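Local coordinates for protein alpha-1,2-mannosidase (Bacteroides thetaiotaomicron, PDB 2WW2) that probably hydrolyses alpha-mannosidic linkages with inversion of configuration, as a calcium-dependent member of glycoside hydrolase family 92, at residues 142-147 against 216-221; 158-163 against 193-198; 479-484 against 524-529; 489-494 against 518-523. All blocks are in the same frame, centred on the assembly; numbering follows the deposited sequence.

Contact 1: residues 142-147 against 216-221; sequences DQYVVV and CAYLKF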
# COMPACT_ATOMS: atom_id res chain seq x y z
N ASP A 142 37.99 8.94 41.67
CA ASP A 142 38.90 7.83 41.31
C ASP A 142 39.05 7.79 39.79
O ASP A 142 38.10 8.11 39.07
CB ASP A 142 38.39 6.48 41.84
CG ASP A 142 38.41 6.41 43.38
OD1 ASP A 142 39.20 7.13 44.00
OD2 ASP A 142 37.63 5.63 43.96
N GLN A 143 40.22 7.38 39.31
CA GLN A 143 40.55 7.39 37.89
C GLN A 143 40.89 5.96 37.46
O GLN A 143 41.87 5.39 37.93
CB GLN A 143 41.79 8.27 37.66
CG GLN A 143 41.67 9.71 38.17
CD GLN A 143 42.98 10.49 37.98
OE1 GLN A 143 43.99 9.92 37.58
NE2 GLN A 143 42.96 11.80 38.28
N TYR A 144 40.11 5.40 36.55
CA TYR A 144 40.38 4.06 36.05
C TYR A 144 40.40 3.98 34.53
O TYR A 144 39.79 4.79 33.85
CB TYR A 144 39.30 3.09 36.49
CG TYR A 144 39.10 2.98 37.98
CD1 TYR A 144 39.87 2.11 38.75
CD2 TYR A 144 38.10 3.72 38.61
CE1 TYR A 144 39.66 2.01 40.12
CE2 TYR A 144 37.89 3.62 39.96
CZ TYR A 144 38.67 2.76 40.72
OH TYR A 144 38.42 2.67 42.06
N VAL A 145 41.06 2.96 34.02
CA VAL A 145 40.82 2.50 32.67
C VAL A 145 40.55 1.01 32.77
O VAL A 145 41.30 0.30 33.45
CB VAL A 145 42.04 2.77 31.76
CG1 VAL A 145 41.84 2.11 30.37
CG2 VAL A 145 42.33 4.28 31.67
N VAL A 146 39.50 0.54 32.11
CA VAL A 146 39.22 -0.89 32.02
C VAL A 146 39.53 -1.36 30.62
O VAL A 146 39.13 -0.72 29.63
CB VAL A 146 37.75 -1.22 32.33
CG1 VAL A 146 37.43 -2.70 32.00
CG2 VAL A 146 37.42 -0.89 33.79
N VAL A 147 40.23 -2.49 30.54
CA VAL A 147 40.51 -3.15 29.29
C VAL A 147 39.66 -4.43 29.25
O VAL A 147 39.65 -5.21 30.20
CB VAL A 147 42.00 -3.49 29.15
CG1 VAL A 147 42.25 -4.27 27.89
CG2 VAL A 147 42.87 -2.20 29.15
N CYS A 216 38.79 -9.17 31.73
CA CYS A 216 39.01 -7.74 31.76
C CYS A 216 40.13 -7.42 32.74
O CYS A 216 40.54 -8.27 33.57
CB CYS A 216 37.73 -7.00 32.19
SG CYS A 216 36.25 -7.30 31.13
N ALA A 217 40.65 -6.21 32.67
CA ALA A 217 41.67 -5.78 33.63
C ALA A 217 41.39 -4.33 33.91
O ALA A 217 40.84 -3.62 33.05
CB ALA A 217 43.06 -5.93 33.04
N TYR A 218 41.75 -3.89 35.10
CA TYR A 218 41.65 -2.46 35.40
C TYR A 218 42.98 -1.92 35.85
O TYR A 218 43.81 -2.63 36.40
CB TYR A 218 40.56 -2.18 36.45
CG TYR A 218 41.00 -2.37 37.88
CD1 TYR A 218 41.68 -1.35 38.57
CD2 TYR A 218 40.75 -3.56 38.56
CE1 TYR A 218 42.08 -1.52 39.88
CE2 TYR A 218 41.16 -3.73 39.87
CZ TYR A 218 41.82 -2.70 40.52
OH TYR A 218 42.23 -2.86 41.82
N LEU A 219 43.16 -0.63 35.59
CA LEU A 219 44.31 0.13 36.02
C LEU A 219 43.75 1.38 36.67
O LEU A 219 42.80 1.96 36.15
CB LEU A 219 45.15 0.53 34.80
CG LEU A 219 45.71 -0.68 34.06
CD1 LEU A 219 44.81 -1.01 32.86
CD2 LEU A 219 47.11 -0.38 33.62
N LYS A 220 44.32 1.76 37.81
CA LYS A 220 43.91 2.97 38.51
C LYS A 220 45.05 3.99 38.48
O LYS A 220 46.22 3.62 38.66
CB LYS A 220 43.56 2.61 39.96
CG LYS A 220 42.96 3.75 40.77
CD LYS A 220 42.63 3.23 42.18
CE LYS A 220 41.61 4.09 42.90
NZ LYS A 220 42.16 5.43 43.23
N PHE A 221 44.72 5.26 38.25
CA PHE A 221 45.75 6.29 38.10
C PHE A 221 45.64 7.41 39.13
O PHE A 221 44.70 7.46 39.92
CB PHE A 221 45.72 6.88 36.67
CG PHE A 221 45.93 5.85 35.61
CD1 PHE A 221 47.21 5.49 35.21
CD2 PHE A 221 44.84 5.19 35.05
CE1 PHE A 221 47.39 4.51 34.24
CE2 PHE A 221 45.01 4.22 34.09
CZ PHE A 221 46.28 3.87 33.68
O HOH W 1 42.44 7.51 41.19
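Tyr144 and Lys220 face each other in an antiparallel non-hydrogen-bonded pair, and the lysine chain crosses the tyrosine at a slant. CG and CD of Lys220 fill the notch beside the Tyr144 ring at CE1, while Lys220 CE meets Tyr144 OH at 3.6 Å. The chain runs straight to CE and then bends (chi4 -68°), which brings NZ to Asp142 OD1 in a weak salt bridge of 3.5 Å. Beyond it a water accepts from Lys220 NZ and Gln143 N and donates to Phe221 O, closing this end of the strand pair. Tyr218 stands beside Tyr144 and points the same way, CD1 to CD1 3.9 Å, with the ring planes steeply inclined at 75°. On the other face the bump is the methyl Val145 CG2, which rests against the Phe221 ring at CE2, 3.6 Å; Val147 CG2 lies 4.4 Å from Leu219 CD1. Backbone bonds such as Val147 N to Ala217 O, 2.8 Å, hold the strands together. Strand 80-86 pairs with the far edge of 143-148, and strand 194-198 with that of 216-221. The Val145 and Phe221 face packs on strands 182-188 and 229-236, as befits the beta-sandwich of the family's N-terminal domain.

Contact 2: residues 158-163 against 193-198; sequences IEPEKR and IEYGTY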
# COMPACT_ATOMS: atom_id res chain seq x y z
N ILE A 158 49.19 -7.67 32.83
CA ILE A 158 49.52 -6.29 33.18
C ILE A 158 50.95 -6.26 33.68
O ILE A 158 51.37 -7.14 34.41
CB ILE A 158 48.63 -5.79 34.35
CG1 ILE A 158 47.15 -6.05 34.07
CG2 ILE A 158 48.92 -4.28 34.64
CD1 ILE A 158 46.24 -5.67 35.23
N GLU A 159 51.69 -5.23 33.28
CA GLU A 159 53.02 -5.00 33.82
C GLU A 159 53.03 -3.59 34.37
O GLU A 159 53.49 -2.66 33.71
CB GLU A 159 54.08 -5.19 32.73
CG GLU A 159 54.08 -6.60 32.15
CD GLU A 159 55.15 -6.80 31.10
OE1 GLU A 159 54.87 -6.62 29.90
OE2 GLU A 159 56.30 -7.13 31.48
N PRO A 160 52.49 -3.43 35.58
CA PRO A 160 52.21 -2.10 36.13
C PRO A 160 53.46 -1.24 36.17
O PRO A 160 53.41 -0.04 35.84
CB PRO A 160 51.69 -2.38 37.55
CG PRO A 160 52.03 -3.81 37.85
CD PRO A 160 52.16 -4.52 36.52
N GLU A 161 54.59 -1.83 36.55
CA GLU A 161 55.84 -1.07 36.65
C GLU A 161 56.30 -0.53 35.28
O GLU A 161 56.92 0.52 35.21
CB GLU A 161 56.95 -1.86 37.38
CG GLU A 161 57.61 -3.00 36.57
CD GLU A 161 56.69 -4.19 36.26
OE1 GLU A 161 55.53 -4.22 36.73
OE2 GLU A 161 57.15 -5.12 35.56
N LYS A 162 55.95 -1.23 34.20
CA LYS A 162 56.25 -0.74 32.86
C LYS A 162 55.08 0.05 32.25
O LYS A 162 55.17 0.54 31.12
CB LYS A 162 56.62 -1.89 31.93
CG LYS A 162 57.80 -2.73 32.38
CD LYS A 162 58.48 -3.36 31.18
CE LYS A 162 59.41 -4.48 31.62
NZ LYS A 162 58.58 -5.66 31.98
N ARG A 163 53.98 0.15 32.98
CA ARG A 163 52.80 0.85 32.47
C ARG A 163 52.28 0.20 31.19
O ARG A 163 51.73 0.90 30.33
CB ARG A 163 53.12 2.32 32.21
CG ARG A 163 53.52 3.10 33.48
CD ARG A 163 54.00 4.50 33.12
NE ARG A 163 55.34 4.45 32.55
CZ ARG A 163 55.68 4.87 31.33
NH1 ARG A 163 54.77 5.41 30.51
NH2 ARG A 163 56.95 4.77 30.94
N ILE A 193 48.80 3.01 39.73
CA ILE A 193 48.81 2.97 41.19
C ILE A 193 48.22 1.68 41.74
O ILE A 193 48.77 1.09 42.68
CB ILE A 193 48.02 4.15 41.78
CG1 ILE A 193 48.53 5.46 41.17
CG2 ILE A 193 48.13 4.19 43.30
CD1 ILE A 193 50.03 5.63 41.23
N GLU A 194 47.09 1.24 41.17
CA GLU A 194 46.47 -0.04 41.54
C GLU A 194 45.98 -0.73 40.26
O GLU A 194 45.86 -0.10 39.21
CB GLU A 194 45.31 0.15 42.55
CG GLU A 194 45.77 0.83 43.85
CD GLU A 194 44.63 1.21 44.79
OE1 GLU A 194 43.55 0.60 44.72
OE2 GLU A 194 44.82 2.15 45.60
N TYR A 195 45.74 -2.04 40.33
CA TYR A 195 45.42 -2.80 39.13
C TYR A 195 44.81 -4.12 39.56
O TYR A 195 44.91 -4.52 40.73
CB TYR A 195 46.69 -3.04 38.31
CG TYR A 195 47.86 -3.35 39.23
CD1 TYR A 195 48.11 -4.65 39.65
CD2 TYR A 195 48.67 -2.33 39.72
CE1 TYR A 195 49.16 -4.94 40.52
CE2 TYR A 195 49.72 -2.60 40.60
CZ TYR A 195 49.95 -3.90 40.99
OH TYR A 195 50.98 -4.18 41.86
N GLY A 196 44.17 -4.80 38.62
CA GLY A 196 43.59 -6.10 38.92
C GLY A 196 42.98 -6.73 37.69
O GLY A 196 42.90 -6.10 36.62
N THR A 197 42.55 -7.98 37.82
CA THR A 197 41.98 -8.67 36.69
C THR A 197 40.60 -9.17 37.04
O THR A 197 40.22 -9.20 38.20
CB THR A 197 42.86 -9.86 36.25
OG1 THR A 197 43.16 -10.67 37.39
CG2 THR A 197 44.16 -9.35 35.64
N TYR A 198 39.86 -9.59 36.02
CA TYR A 198 38.50 -10.08 36.19
C TYR A 198 38.36 -11.21 35.20
O TYR A 198 38.79 -11.08 34.05
CB TYR A 198 37.51 -8.94 35.87
CG TYR A 198 36.05 -9.32 35.75
CD1 TYR A 198 35.25 -9.50 36.88
CD2 TYR A 198 35.44 -9.41 34.50
CE1 TYR A 198 33.90 -9.82 36.76
CE2 TYR A 198 34.10 -9.73 34.36
CZ TYR A 198 33.34 -9.93 35.50
OH TYR A 198 32.02 -10.25 35.36
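One face of the Tyr195 ring carries Pro160. The proline CG stands 3.9 Å from the ring centroid, 16° off the normal, a CH-pi contact displaced somewhat toward the rim, and its neighbour Pro160 CB comes down on Tyr195 CE2 at 3.6 Å. The two side chains cross at about a right angle. Tyr195 holds its ring there with CG tucked between the backbone N and the carbonyl carbon (chi1 40°), which swings the ring toward the proline. At the base of the same side chain, Ile158 CD1 touches Tyr195 CB at 4.1 Å. The same methyl, Ile158 CD1, also lies 3.6 Å from Gly196 O and 4.2 Å from Thr197 CG2, so it spans three consecutive residues of 194-198. Ile158 also packs on Ala217 of strand 216-221, which pairs with 194-198. At the start of that pairing, Ile193 and Glu194 both face Lys220 in a classic beta bulge.

Pro160 opens a 3-10 segment in the turn between strands 154-159 and 164-169, and Arg163 N bonds back to Pro160 O. Here Lys162 NZ reaches Glu159 OE2 at 2.8 Å, coming from above the carboxylate plane, and Glu161 adds a longer ion pair. These charges pair mainly among themselves, with a weak, long ion pair from Glu159 to Lys166, and no hydrogen bond or salt bridge crosses to 193-198. The fit between the two segments therefore rests mainly on close packing of methyl, proline ring and aromatic face, not on paired charges.

Contact 3: residues 479-484 against 524-529; sequences PNYRNL and WSVFHD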
# COMPACT_ATOMS: atom_id res chain seq x y z
N PRO A 479 23.93 -15.41 -22.20
CA PRO A 479 22.50 -15.15 -22.37
C PRO A 479 21.58 -16.05 -21.52
O PRO A 479 20.39 -16.11 -21.80
CB PRO A 479 22.25 -15.44 -23.87
CG PRO A 479 23.52 -16.08 -24.40
CD PRO A 479 24.48 -16.27 -23.27
N ASN A 480 22.12 -16.74 -20.52
CA ASN A 480 21.30 -17.67 -19.74
C ASN A 480 20.18 -16.94 -18.99
O ASN A 480 19.21 -17.58 -18.60
CB ASN A 480 22.15 -18.49 -18.76
CG ASN A 480 22.73 -19.75 -19.40
OD1 ASN A 480 22.33 -20.16 -20.49
ND2 ASN A 480 23.68 -20.38 -18.70
N TYR A 481 20.31 -15.63 -18.80
CA TYR A 481 19.22 -14.86 -18.21
C TYR A 481 17.91 -15.07 -18.99
O TYR A 481 16.81 -15.02 -18.41
CB TYR A 481 19.54 -13.36 -18.13
CG TYR A 481 19.70 -12.67 -19.47
CD1 TYR A 481 18.61 -12.12 -20.11
CD2 TYR A 481 20.95 -12.57 -20.08
CE1 TYR A 481 18.74 -11.49 -21.34
CE2 TYR A 481 21.10 -11.94 -21.32
CZ TYR A 481 19.98 -11.41 -21.94
OH TYR A 481 20.10 -10.79 -23.16
N ARG A 482 18.03 -15.25 -20.30
CA ARG A 482 16.84 -15.43 -21.12
C ARG A 482 16.02 -16.67 -20.74
O ARG A 482 14.83 -16.76 -21.03
CB ARG A 482 17.20 -15.51 -22.61
CG ARG A 482 17.94 -14.28 -23.17
CD ARG A 482 18.14 -14.48 -24.68
NE ARG A 482 18.99 -13.49 -25.33
CZ ARG A 482 18.59 -12.28 -25.78
NH1 ARG A 482 17.34 -11.86 -25.61
NH2 ARG A 482 19.47 -11.49 -26.40
N ASN A 483 16.67 -17.64 -20.10
CA ASN A 483 16.04 -18.90 -19.84
C ASN A 483 15.01 -18.79 -18.71
O ASN A 483 14.22 -19.71 -18.50
CB ASN A 483 17.09 -19.96 -19.49
CG ASN A 483 17.93 -20.36 -20.68
OD1 ASN A 483 17.45 -20.38 -21.81
ND2 ASN A 483 19.21 -20.66 -20.44
N LEU A 484 15.02 -17.68 -17.98
CA LEU A 484 14.06 -17.51 -16.89
C LEU A 484 13.05 -16.37 -17.11
O LEU A 484 12.20 -16.10 -16.26
CB LEU A 484 14.78 -17.33 -15.54
CG LEU A 484 15.55 -18.59 -15.11
CD1 LEU A 484 16.27 -18.34 -13.77
CD2 LEU A 484 14.63 -19.80 -15.02
N TRP A 524 15.64 -6.68 -13.87
CA TRP A 524 16.61 -5.72 -14.42
C TRP A 524 18.06 -6.16 -14.33
O TRP A 524 18.96 -5.46 -14.81
CB TRP A 524 16.44 -4.36 -13.71
CG TRP A 524 15.05 -3.85 -13.91
CD1 TRP A 524 14.01 -3.92 -13.01
CD2 TRP A 524 14.53 -3.25 -15.09
NE1 TRP A 524 12.88 -3.38 -13.57
CE2 TRP A 524 13.17 -2.96 -14.84
CE3 TRP A 524 15.07 -2.91 -16.33
CZ2 TRP A 524 12.35 -2.34 -15.78
CZ3 TRP A 524 14.25 -2.30 -17.28
CH2 TRP A 524 12.90 -2.02 -16.99
N SER A 525 18.30 -7.31 -13.72
CA SER A 525 19.67 -7.74 -13.44
C SER A 525 20.34 -8.34 -14.68
O SER A 525 20.71 -9.53 -14.70
CB SER A 525 19.71 -8.74 -12.27
OG SER A 525 21.04 -8.96 -11.83
N VAL A 526 20.48 -7.52 -15.72
CA VAL A 526 21.13 -7.94 -16.96
C VAL A 526 22.01 -6.78 -17.43
O VAL A 526 21.78 -6.20 -18.49
CB VAL A 526 20.08 -8.31 -18.05
CG1 VAL A 526 20.76 -9.02 -19.24
CG2 VAL A 526 18.99 -9.20 -17.45
N PHE A 527 23.01 -6.43 -16.65
CA PHE A 527 23.78 -5.25 -17.00
C PHE A 527 24.84 -5.48 -18.08
O PHE A 527 25.36 -4.53 -18.62
CB PHE A 527 24.38 -4.57 -15.77
CG PHE A 527 24.47 -5.46 -14.58
CD1 PHE A 527 25.61 -6.23 -14.37
CD2 PHE A 527 23.44 -5.53 -13.67
CE1 PHE A 527 25.70 -7.06 -13.27
CE2 PHE A 527 23.52 -6.38 -12.55
CZ PHE A 527 24.66 -7.13 -12.36
N HIS A 528 25.14 -6.74 -18.39
CA HIS A 528 26.01 -7.05 -19.52
C HIS A 528 25.24 -7.07 -20.85
O HIS A 528 25.84 -7.19 -21.93
CB HIS A 528 26.75 -8.38 -19.30
CG HIS A 528 25.85 -9.57 -19.17
ND1 HIS A 528 24.98 -9.75 -18.12
CD2 HIS A 528 25.72 -10.67 -19.96
CE1 HIS A 528 24.33 -10.89 -18.27
NE2 HIS A 528 24.76 -11.47 -19.39
N ASP A 529 23.91 -6.93 -20.79
CA ASP A 529 23.12 -7.01 -22.02
C ASP A 529 21.78 -6.24 -21.97
O ASP A 529 20.72 -6.82 -22.16
CB ASP A 529 22.85 -8.48 -22.38
CG ASP A 529 22.55 -8.69 -23.85
OD1 ASP A 529 22.58 -7.69 -24.63
OD2 ASP A 529 22.29 -9.85 -24.24
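Tyr481, in a 3-10 turn, meets Asp529, the N-cap residue of helix 530-537. Its hydroxyl OH donates to Asp529 OD2 at 2.6 Å, arriving from well above the carboxylate plane, with the ring and carboxylate planes nearly perpendicular at 86°. The other oxygen, OD1, does the capping, taking the backbone N of Gly532, and it also accepts from Ser736 N. The aspartate thus joins the helix start, the C-terminal tail and the 3-10 turn. Both segments belong to the family's catalytic domain, probably an (alpha/alpha)6 barrel as in its clan, and a type I beta turn from Val526 to Asp529 presents three of the touching residues together. Val526 CG1 sits almost exactly over one face of the Tyr481 ring, 3.5 Å from its centroid, a well-centred CH-pi contact. The opposite face is covered nearer the rim by Arg482 CG. His528 slides past the tyrosine in the reverse direction, its NE2 4.0 Å from Tyr481 CD2, and that nitrogen is hydrogen-bonded to Ala478 O. Arg482 extends its chain so that its guanidinium plane lies over Tyr481 OH. Its NH2 is 3.9 Å from Asp529 OD2, a long pairing of charges alone, and has a salt bridge with Glu535.

Contact 4: residues 489-494 against 518-523; sequences HGFMWT and SSWHWT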
# COMPACT_ATOMS: atom_id res chain seq x y z
N HIS A 489 4.19 -13.42 -18.95
CA HIS A 489 4.06 -12.45 -17.87
C HIS A 489 5.00 -11.25 -17.99
O HIS A 489 4.73 -10.20 -17.40
CB HIS A 489 4.22 -13.14 -16.52
CG HIS A 489 3.14 -14.13 -16.23
ND1 HIS A 489 1.86 -13.75 -15.90
CD2 HIS A 489 3.13 -15.48 -16.26
CE1 HIS A 489 1.11 -14.82 -15.73
NE2 HIS A 489 1.86 -15.89 -15.94
N GLY A 490 6.08 -11.39 -18.75
CA GLY A 490 6.98 -10.27 -19.01
C GLY A 490 7.93 -9.95 -17.87
O GLY A 490 8.39 -8.80 -17.72
N PHE A 491 8.23 -10.96 -17.06
CA PHE A 491 9.14 -10.82 -15.92
C PHE A 491 9.99 -12.07 -15.75
O PHE A 491 9.63 -13.15 -16.22
CB PHE A 491 8.33 -10.66 -14.64
CG PHE A 491 7.77 -9.29 -14.43
CD1 PHE A 491 8.53 -8.30 -13.82
CD2 PHE A 491 6.46 -9.00 -14.78
CE1 PHE A 491 8.00 -7.04 -13.59
CE2 PHE A 491 5.92 -7.74 -14.54
CZ PHE A 491 6.70 -6.76 -13.95
N MET A 492 11.10 -11.95 -15.02
CA MET A 492 11.88 -13.12 -14.64
C MET A 492 11.06 -13.93 -13.63
O MET A 492 10.35 -13.36 -12.79
CB MET A 492 13.22 -12.70 -14.02
CG MET A 492 14.17 -12.04 -15.03
SD MET A 492 14.68 -13.19 -16.33
CE MET A 492 15.64 -12.06 -17.37
N TRP A 493 11.13 -15.26 -13.73
CA TRP A 493 10.42 -16.13 -12.78
C TRP A 493 11.34 -17.32 -12.51
O TRP A 493 12.56 -17.16 -12.55
CB TRP A 493 9.06 -16.54 -13.36
CG TRP A 493 8.06 -17.13 -12.42
CD1 TRP A 493 7.33 -18.27 -12.63
CD2 TRP A 493 7.63 -16.60 -11.15
NE1 TRP A 493 6.48 -18.49 -11.57
CE2 TRP A 493 6.65 -17.49 -10.65
CE3 TRP A 493 7.99 -15.48 -10.39
CZ2 TRP A 493 6.02 -17.28 -9.41
CZ3 TRP A 493 7.35 -15.28 -9.16
CH2 TRP A 493 6.38 -16.18 -8.69
N THR A 494 10.76 -18.49 -12.25
CA THR A 494 11.58 -19.64 -11.87
C THR A 494 10.96 -20.92 -12.42
O THR A 494 9.75 -20.99 -12.64
CB THR A 494 11.73 -19.76 -10.35
OG1 THR A 494 12.59 -20.85 -10.03
CG2 THR A 494 10.35 -20.00 -9.69
N SER A 518 12.18 -9.12 -5.36
CA SER A 518 11.15 -9.86 -6.06
C SER A 518 11.48 -9.76 -7.54
O SER A 518 12.49 -9.17 -7.91
CB SER A 518 9.79 -9.21 -5.81
OG SER A 518 9.76 -7.92 -6.41
N SER A 519 10.64 -10.36 -8.38
CA SER A 519 10.86 -10.29 -9.82
C SER A 519 10.90 -8.84 -10.30
O SER A 519 11.58 -8.50 -11.27
CB SER A 519 9.77 -11.05 -10.58
OG SER A 519 10.07 -11.00 -11.96
N TRP A 520 10.16 -7.98 -9.61
CA TRP A 520 10.08 -6.56 -9.96
C TRP A 520 11.48 -5.96 -10.00
O TRP A 520 11.77 -5.10 -10.85
CB TRP A 520 9.22 -5.82 -8.92
CG TRP A 520 8.94 -4.36 -9.21
CD1 TRP A 520 9.54 -3.27 -8.63
CD2 TRP A 520 7.96 -3.84 -10.11
NE1 TRP A 520 9.00 -2.10 -9.14
CE2 TRP A 520 8.03 -2.43 -10.05
CE3 TRP A 520 7.03 -4.44 -10.98
CZ2 TRP A 520 7.20 -1.60 -10.82
CZ3 TRP A 520 6.21 -3.62 -11.75
CH2 TRP A 520 6.30 -2.21 -11.67
N HIS A 521 12.35 -6.40 -9.10
CA HIS A 521 13.73 -5.92 -9.05
C HIS A 521 14.66 -6.74 -9.93
O HIS A 521 15.44 -6.18 -10.69
CB HIS A 521 14.29 -5.92 -7.62
CG HIS A 521 13.31 -5.46 -6.59
ND1 HIS A 521 13.01 -4.13 -6.40
CD2 HIS A 521 12.55 -6.15 -5.71
CE1 HIS A 521 12.11 -4.02 -5.44
NE2 HIS A 521 11.82 -5.24 -5.00
N TRP A 522 14.59 -8.06 -9.79
CA TRP A 522 15.56 -8.98 -10.41
C TRP A 522 15.47 -9.05 -11.93
O TRP A 522 16.43 -9.42 -12.62
CB TRP A 522 15.49 -10.37 -9.75
CG TRP A 522 16.24 -10.36 -8.45
CD1 TRP A 522 15.72 -10.16 -7.19
CD2 TRP A 522 17.65 -10.51 -8.29
NE1 TRP A 522 16.74 -10.19 -6.26
CE2 TRP A 522 17.93 -10.39 -6.91
CE3 TRP A 522 18.72 -10.72 -9.19
CZ2 TRP A 522 19.24 -10.49 -6.40
CZ3 TRP A 522 20.00 -10.82 -8.68
CH2 TRP A 522 20.26 -10.70 -7.30
N THR A 523 14.32 -8.65 -12.48
CA THR A 523 14.15 -8.63 -13.93
C THR A 523 15.16 -7.68 -14.60
O THR A 523 15.52 -7.87 -15.76
CB THR A 523 12.69 -8.30 -14.31
OG1 THR A 523 11.86 -9.40 -13.91
CG2 THR A 523 12.53 -8.08 -15.85
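Thr523 OG1 ties the strand to the helix: it accepts from Met492 N at 2.9 Å, almost straight (171° at the hydrogen), and donates to Ser519 O at 2.8 Å. Ser519 O takes the backbone N of Thr523 as well, the two donors arriving from opposite faces of the carbonyl plane. With OG1 anti to its carbonyl carbon (chi1 -68°), Thr523 reaches both the helix carbonyl and the strand amide. Ser519 answers from one turn earlier, its OG donating to Met492 O over a short 2.5 Å, on a lone pair in the carbonyl plane. The N-H and C=O of Met492 are therefore both taken by hydroxyls, one from the first residue of helix 519-522 (Ser519) and one from the residue just after it (Thr523).

Phe491 lies alongside this pair. Its CB is 3.2 Å from Ser519 OG, and Thr523 OG1 lies near the ring plane, at the edge by CD1. Farther out, Phe491 CZ meets Trp520 CE3 at 3.8 Å, rim to rim. Met492 CG, set anti to the carbonyl carbon by chi1 (-68°), packs on Thr523 CA at 3.6 Å.

Arg546 makes a cation-pi contact with Phe491. Its helix, 540-551, runs beside Trp520 and Thr523, while helix 444-465 packs against Met492 and Trp522. Strand 491-492 pairs with 485-486, and Trp493, just past it, packs on Arg504 of a second copy of the protein in the assembly.

In the fold
Contacts 1 and 2 sit about 9 Å apart, centre to centre, in the N-terminal beta domain; contacts 3 and 4, about 11 Å apart, lie in the catalytic domain, with centres about 58 to 63 Å from those of contacts 1 and 2. Within each pair the segments touch: Lys220 N reaches Glu194 O at 2.8 Å, and Leu484 O reaches Trp493 N at 2.9 Å. Contact 1 is mostly buried and held by backbone bonds; contact 2 is smaller, partly exposed, without polar bonds across it. Contacts 3 and 4, mostly buried around helix 444-465, use side-chain hydroxyls of Tyr481, Ser519 and Thr523, bonding a carboxylate in contact 3 and backbone in contact 4.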